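Local coordinates for protein tRNA-5-methyluridine(54) 2-sulfurtransferase (Pyrococcus horikoshii, PDB 3VRH) that catalyses the ATP-dependent 2-thiolation of 5-methyluridine 54 in the T loop of tRNA, a modification that stabilises tRNAs in thermophiles, at residues S84-K89 with I216-P221. Numbering follows the deposited sequence.
Sequences SGYSEK and IVEECP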
loop_
_atom_site.group_PDB
_atom_site.type_symbol
_atom_site.label_atom_id
_atom_site.label_comp_id
_atom_site.label_asym_id
_atom_site.label_seq_id
_atom_site.Cartn_x
_atom_site.Cartn_y
_atom_site.Cartn_z
ATOM N N SER A 84 9.259 -14.253 -32.194
ATOM C CA SER A 84 9.612 -13.888 -33.561
ATOM C C SER A 84 9.165 -12.458 -33.758
ATOM O O SER A 84 8.106 -12.057 -33.272
ATOM C CB SER A 84 8.978 -14.822 -34.585
ATOM O OG SER A 84 7.575 -14.829 -34.430
ATOM N N GLY A 85 10.013 -11.671 -34.403
ATOM C CA GLY A 85 9.720 -10.271 -34.605
ATOM C C GLY A 85 9.922 -9.381 -33.397
ATOM O O GLY A 85 9.511 -8.218 -33.409
ATOM N N TYR A 86 10.582 -9.888 -32.363
ATOM C CA TYR A 86 10.786 -9.079 -31.167
ATOM C C TYR A 86 12.144 -9.333 -30.516
ATOM O O TYR A 86 12.877 -8.401 -30.148
ATOM C CB TYR A 86 9.701 -9.393 -30.136
ATOM C CG TYR A 86 9.570 -8.309 -29.107
ATOM C CD1 TYR A 86 8.710 -7.238 -29.327
ATOM C CD2 TYR A 86 10.308 -8.336 -27.929
ATOM C CE1 TYR A 86 8.585 -6.225 -28.416
ATOM C CE2 TYR A 86 10.195 -7.315 -26.999
ATOM C CZ TYR A 86 9.322 -6.262 -27.255
ATOM O OH TYR A 86 9.168 -5.222 -26.365
ATOM N N SER A 87 12.452 -10.608 -30.328
ATOM C CA SER A 87 13.620 -10.996 -29.557
ATOM C C SER A 87 14.944 -10.683 -30.285
ATOM O O SER A 87 15.967 -10.408 -29.647
ATOM C CB SER A 87 13.507 -12.468 -29.166
ATOM O OG SER A 87 12.541 -12.628 -28.132
ATOM N N GLU A 88 14.908 -10.693 -31.613
ATOM C CA GLU A 88 16.107 -10.431 -32.406
ATOM C C GLU A 88 16.594 -9.004 -32.141
ATOM O O GLU A 88 17.771 -8.785 -31.883
ATOM C CB GLU A 88 15.840 -10.644 -33.904
ATOM C CG GLU A 88 15.250 -12.026 -34.291
ATOM C CD GLU A 88 13.705 -12.044 -34.406
ATOM O OE1 GLU A 88 13.034 -11.312 -33.665
ATOM O OE2 GLU A 88 13.157 -12.802 -35.245
ATOM N N LYS A 89 15.678 -8.037 -32.168
ATOM C CA LYS A 89 16.062 -6.653 -31.890
ATOM C C LYS A 89 16.536 -6.505 -30.443
ATOM O O LYS A 89 17.511 -5.800 -30.180
ATOM C CB LYS A 89 14.938 -5.645 -32.213
ATOM C CG LYS A 89 15.370 -4.185 -32.006
ATOM C CD LYS A 89 14.243 -3.143 -32.197
ATOM C CE LYS A 89 13.879 -2.949 -33.673
ATOM N NZ LYS A 89 15.098 -2.703 -34.507
ATOM N N ILE A 216 15.855 -1.071 -25.217
ATOM C CA ILE A 216 14.450 -1.304 -25.512
ATOM C C ILE A 216 13.607 -0.916 -24.296
ATOM O O ILE A 216 14.111 -0.855 -23.173
ATOM C CB ILE A 216 14.207 -2.793 -25.841
ATOM C CG1 ILE A 216 14.275 -3.630 -24.563
ATOM C CG2 ILE A 216 15.237 -3.294 -26.838
ATOM C CD1 ILE A 216 14.469 -5.118 -24.806
ATOM N N VAL A 217 12.324 -0.669 -24.519
ATOM C CA VAL A 217 11.408 -0.361 -23.419
ATOM C C VAL A 217 10.753 -1.594 -22.789
ATOM O O VAL A 217 10.497 -1.618 -21.585
ATOM C CB VAL A 217 10.275 0.578 -23.840
ATOM C CG1 VAL A 217 9.578 1.100 -22.604
ATOM C CG2 VAL A 217 10.807 1.728 -24.661
ATOM N N GLU A 218 10.468 -2.618 -23.584
ATOM C CA GLU A 218 9.726 -3.752 -23.042
ATOM C C GLU A 218 10.356 -5.087 -23.389
ATOM O O GLU A 218 10.514 -5.429 -24.560
ATOM C CB GLU A 218 8.269 -3.713 -23.511
ATOM C CG GLU A 218 7.342 -4.581 -22.694
ATOM C CD GLU A 218 5.871 -4.252 -22.949
ATOM O OE1 GLU A 218 4.985 -4.931 -22.369
ATOM O OE2 GLU A 218 5.608 -3.310 -23.736
ATOM N N GLU A 219 10.731 -5.832 -22.354
ATOM C CA GLU A 219 11.358 -7.142 -22.524
ATOM C C GLU A 219 10.336 -8.181 -23.002
ATOM O O GLU A 219 10.530 -8.833 -24.025
ATOM C CB GLU A 219 12.004 -7.591 -21.207
ATOM C CG GLU A 219 12.643 -8.965 -21.265
ATOM C CD GLU A 219 13.304 -9.368 -19.945
ATOM O OE1 GLU A 219 13.125 -8.649 -18.926
ATOM O OE2 GLU A 219 14.016 -10.400 -19.935
ATOM N N CYS A 220 9.245 -8.317 -22.250
ATOM C CA CYS A 220 8.135 -9.191 -22.621
ATOM C C CYS A 220 6.954 -8.308 -23.047
ATOM O O CYS A 220 6.405 -7.561 -22.241
ATOM C CB CYS A 220 7.756 -10.109 -21.443
ATOM S SG CYS A 220 6.457 -11.339 -21.784
ATOM N N PRO A 221 6.575 -8.381 -24.330
ATOM C CA PRO A 221 5.485 -7.556 -24.874
ATOM C C PRO A 221 4.076 -8.157 -24.689
ATOM O O PRO A 221 3.160 -7.800 -25.435
ATOM C CB PRO A 221 5.830 -7.476 -26.357
ATOM C CG PRO A 221 6.529 -8.812 -26.634
ATOM C CD PRO A 221 7.255 -9.180 -25.370
#
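Tyr86 carries this contact, and its ring lies against the pyrrolidine of Pro221. The contact is a CH-pi interaction. Pro221 CG sits over the centre of one face, 3.6 Å from the centroid of the Tyr86 ring and only 6° off the ring normal. Over the same face, CB and CD lean toward the hydroxyl end, on the two flanks of the ring: Pro221 CB is 3.7 Å from Tyr86 CE1, and Pro221 CD is 3.8 Å from Tyr86 CE2. CG of Tyr86 stands anti to the backbone N (chi1 -161°), which sends the ring across to the 216-221 loop. An alanine in place of Pro221 keeps CB but lacks CG and CD, which would probably uncover the centre of this tyrosine face and leave the ring freer to turn.

Two carbonyl oxygens of the loop also approach the ring. The carbonyl oxygen of Glu218 lies at the ring edge, in the ring plane, beside the hydroxyl. The modelled separation there is too short to be trusted, so the nature of that approach is doubtful. Glu219 O lies 3.4 Å from Tyr86 CE2 and approaches obliquely.

Within 84-89, Tyr86 is the N-cap residue of helix 87-101. Glu88 folds back to the turn before the helix and accepts weak hydrogen bonds from the backbone N atoms of Gly85, through OE2, and Tyr86, through OE1.

The carboxylate of Glu219 forms a salt bridge with Lys135, an ATP-binding residue. Cys220 is a [4Fe-4S] ligand, but here it is disulfide-bonded to Cys128. Helix 87-101 links the parallel strands 73-80 and 105-109 in a beta-alpha-beta crossover of the PP-loop family. The contact joins the N-terminus of that helix to the loop carrying a cluster cysteine, beside the ATP and [4Fe-4S] sites.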